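Local coordinates for probable thioesterase (Thermus thermophilus, PDB 1Z54), which probably hydrolyses acyl-CoA thioesters, perhaps those of fatty acids, and belongs to the 4-hydroxybenzoyl-CoA thioesterase family, at residues Ala31-Phe36 / Phe89-Glu94. Sequence-based numbering, arbitrary orientation.
Sequences AARVDF and FRYRVE
The buried phenol oxygen of Tyr-91 is gripped by two groups, NH1 of Arg-33 on the helix and OG1 of Thr-105 on the neighbouring strand 98-111. Arg-33 NH1 donates to Tyr-91 OH at 2.8 Å, with the oxygen lying in the guanidinium plane and the ring turned steeply to that plane. A bend at chi3 (62°) turns the guanidinium back toward Tyr-91, and the methylenes pass beside the hydroxyl and across the Phe-89 ring. Arg-33 CG sits over the centre of that ring, 4.1 Å from the centroid, a CH-pi contact. With an alanine at Arg-33, Tyr-91 OH would probably lose its helix-side donor and this face of Phe-89 its aliphatic cover. About one turn further along the helix, Phe-36 offers its ring face to the edge of Phe-89 in a T-shaped pair, planes at 89° and centroids 5.6 Å apart. Ala-32 CB rests more loosely at the tyrosine edge, 4.4 Å from Tyr-91 CD2. Arg-33 NH2 also hydrogen-bonds a glycerol, probably from the crystallisation liquor, and the side chain packs on His-22 of a second subunit. These contacts seat helix 24-39 against the antiparallel sheet that curls around it, the sausage-in-bun arrangement of the hotdog fold.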
loop_
_atom_site.group_PDB
_atom_site.type_symbol
_atom_site.label_atom_id
_atom_site.label_comp_id
_atom_site.label_asym_id
_atom_site.label_seq_id
_atom_site.Cartn_x
_atom_site.Cartn_y
_atom_site.Cartn_z
ATOM N N ALA A 31 -9.757 -8.646 3.443
ATOM C CA ALA A 31 -9.365 -10.018 3.143
ATOM C C ALA A 31 -10.299 -10.993 3.863
ATOM O O ALA A 31 -10.755 -11.972 3.268
ATOM C CB ALA A 31 -7.918 -10.256 3.567
ATOM N N ALA A 32 -10.589 -10.708 5.134
ATOM C CA ALA A 32 -11.468 -11.551 5.943
ATOM C C ALA A 32 -12.885 -11.517 5.391
ATOM O O ALA A 32 -13.548 -12.550 5.298
ATOM C CB ALA A 32 -11.463 -11.078 7.391
ATOM N N ARG A 33 -13.351 -10.322 5.036
ATOM C CA ARG A 33 -14.688 -10.168 4.470
ATOM C C ARG A 33 -14.796 -11.002 3.179
ATOM O O ARG A 33 -15.766 -11.742 2.969
ATOM C CB ARG A 33 -14.961 -8.681 4.180
ATOM C CG ARG A 33 -16.297 -8.412 3.499
ATOM C CD ARG A 33 -16.666 -6.920 3.426
ATOM N NE ARG A 33 -15.751 -6.072 2.647
ATOM C CZ ARG A 33 -14.748 -5.364 3.166
ATOM N NH1 ARG A 33 -14.506 -5.395 4.471
ATOM N NH2 ARG A 33 -14.002 -4.586 2.388
ATOM N N VAL A 34 -13.782 -10.884 2.325
ATOM C CA VAL A 34 -13.738 -11.608 1.061
ATOM C C VAL A 34 -13.744 -13.133 1.278
ATOM O O VAL A 34 -14.405 -13.883 0.552
ATOM C CB VAL A 34 -12.477 -11.187 0.259
ATOM C CG1 VAL A 34 -12.135 -12.235 -0.779
ATOM C CG2 VAL A 34 -12.718 -9.825 -0.399
ATOM N N ASP A 35 -12.992 -13.579 2.274
ATOM C CA ASP A 35 -12.903 -14.995 2.606
ATOM C C ASP A 35 -14.278 -15.471 3.106
ATOM O O ASP A 35 -14.750 -16.549 2.741
ATOM C CB ASP A 35 -11.824 -15.185 3.678
ATOM C CG ASP A 35 -11.565 -16.645 4.012
ATOM O OD1 ASP A 35 -11.557 -17.487 3.093
ATOM O OD2 ASP A 35 -11.347 -16.943 5.200
ATOM N N PHE A 36 -14.918 -14.645 3.928
ATOM C CA PHE A 36 -16.241 -14.944 4.479
ATOM C C PHE A 36 -17.231 -15.162 3.331
ATOM O O PHE A 36 -17.917 -16.192 3.269
ATOM C CB PHE A 36 -16.680 -13.774 5.366
ATOM C CG PHE A 36 -18.067 -13.906 5.947
ATOM C CD1 PHE A 36 -19.188 -13.591 5.192
ATOM C CD2 PHE A 36 -18.240 -14.294 7.274
ATOM C CE1 PHE A 36 -20.465 -13.655 5.749
ATOM C CE2 PHE A 36 -19.515 -14.364 7.847
ATOM C CZ PHE A 36 -20.628 -14.044 7.086
ATOM N N PHE A 89 -20.623 -5.706 8.480
ATOM C CA PHE A 89 -19.761 -6.755 8.997
ATOM C C PHE A 89 -19.061 -6.249 10.241
ATOM O O PHE A 89 -18.730 -5.067 10.349
ATOM C CB PHE A 89 -18.688 -7.167 7.977
ATOM C CG PHE A 89 -19.233 -7.825 6.751
ATOM C CD1 PHE A 89 -19.771 -7.069 5.722
ATOM C CD2 PHE A 89 -19.231 -9.215 6.635
ATOM C CE1 PHE A 89 -20.303 -7.682 4.593
ATOM C CE2 PHE A 89 -19.758 -9.841 5.514
ATOM C CZ PHE A 89 -20.297 -9.074 4.489
ATOM N N ARG A 90 -18.842 -7.153 11.185
ATOM C CA ARG A 90 -18.142 -6.817 12.409
ATOM C C ARG A 90 -16.961 -7.760 12.505
ATOM O O ARG A 90 -17.072 -8.936 12.167
ATOM C CB ARG A 90 -19.064 -6.956 13.618
ATOM C CG ARG A 90 -19.978 -5.765 13.801
ATOM C CD ARG A 90 -20.498 -5.703 15.218
ATOM N NE ARG A 90 -20.898 -4.349 15.585
ATOM C CZ ARG A 90 -20.071 -3.307 15.635
ATOM N NH1 ARG A 90 -20.531 -2.113 15.981
ATOM N NH2 ARG A 90 -18.785 -3.457 15.342
ATOM N N TYR A 91 -15.822 -7.246 12.955
ATOM C CA TYR A 91 -14.630 -8.073 13.028
ATOM C C TYR A 91 -13.846 -7.973 14.317
ATOM O O TYR A 91 -13.886 -6.961 15.014
ATOM C CB TYR A 91 -13.657 -7.711 11.902
ATOM C CG TYR A 91 -14.270 -7.406 10.562
ATOM C CD1 TYR A 91 -14.979 -6.221 10.341
ATOM C CD2 TYR A 91 -14.067 -8.264 9.483
ATOM C CE1 TYR A 91 -15.464 -5.895 9.065
ATOM C CE2 TYR A 91 -14.542 -7.950 8.215
ATOM C CZ TYR A 91 -15.236 -6.765 8.010
ATOM O OH TYR A 91 -15.682 -6.458 6.743
ATOM N N ARG A 92 -13.102 -9.038 14.597
ATOM C CA ARG A 92 -12.221 -9.096 15.752
ATOM C C ARG A 92 -10.892 -9.604 15.224
ATOM O O ARG A 92 -10.826 -10.667 14.597
ATOM C CB ARG A 92 -12.758 -10.047 16.826
ATOM C CG ARG A 92 -13.926 -9.473 17.615
ATOM C CD ARG A 92 -14.461 -10.426 18.681
ATOM N NE ARG A 92 -13.684 -10.395 19.917
ATOM C CZ ARG A 92 -12.578 -11.098 20.128
ATOM N NH1 ARG A 92 -12.112 -11.903 19.184
ATOM N NH2 ARG A 92 -11.935 -10.991 21.286
ATOM N N VAL A 93 -9.839 -8.825 15.442
ATOM C CA VAL A 93 -8.519 -9.213 14.994
ATOM C C VAL A 93 -7.733 -9.610 16.224
ATOM O O VAL A 93 -7.473 -8.782 17.095
ATOM C CB VAL A 93 -7.767 -8.056 14.309
ATOM C CG1 VAL A 93 -6.423 -8.560 13.803
ATOM C CG2 VAL A 93 -8.596 -7.480 13.163
ATOM N N GLU A 94 -7.354 -10.876 16.303
ATOM C CA GLU A 94 -6.603 -11.315 17.456
ATOM C C GLU A 94 -5.421 -12.202 17.117
ATOM O O GLU A 94 -5.200 -12.564 15.959
ATOM C CB GLU A 94 -7.539 -12.010 18.457
ATOM C CG GLU A 94 -8.429 -13.080 17.877
ATOM C CD GLU A 94 -9.362 -13.670 18.915
ATOM O OE1 GLU A 94 -8.870 -14.213 19.920
ATOM O OE2 GLU A 94 -10.592 -13.588 18.735
#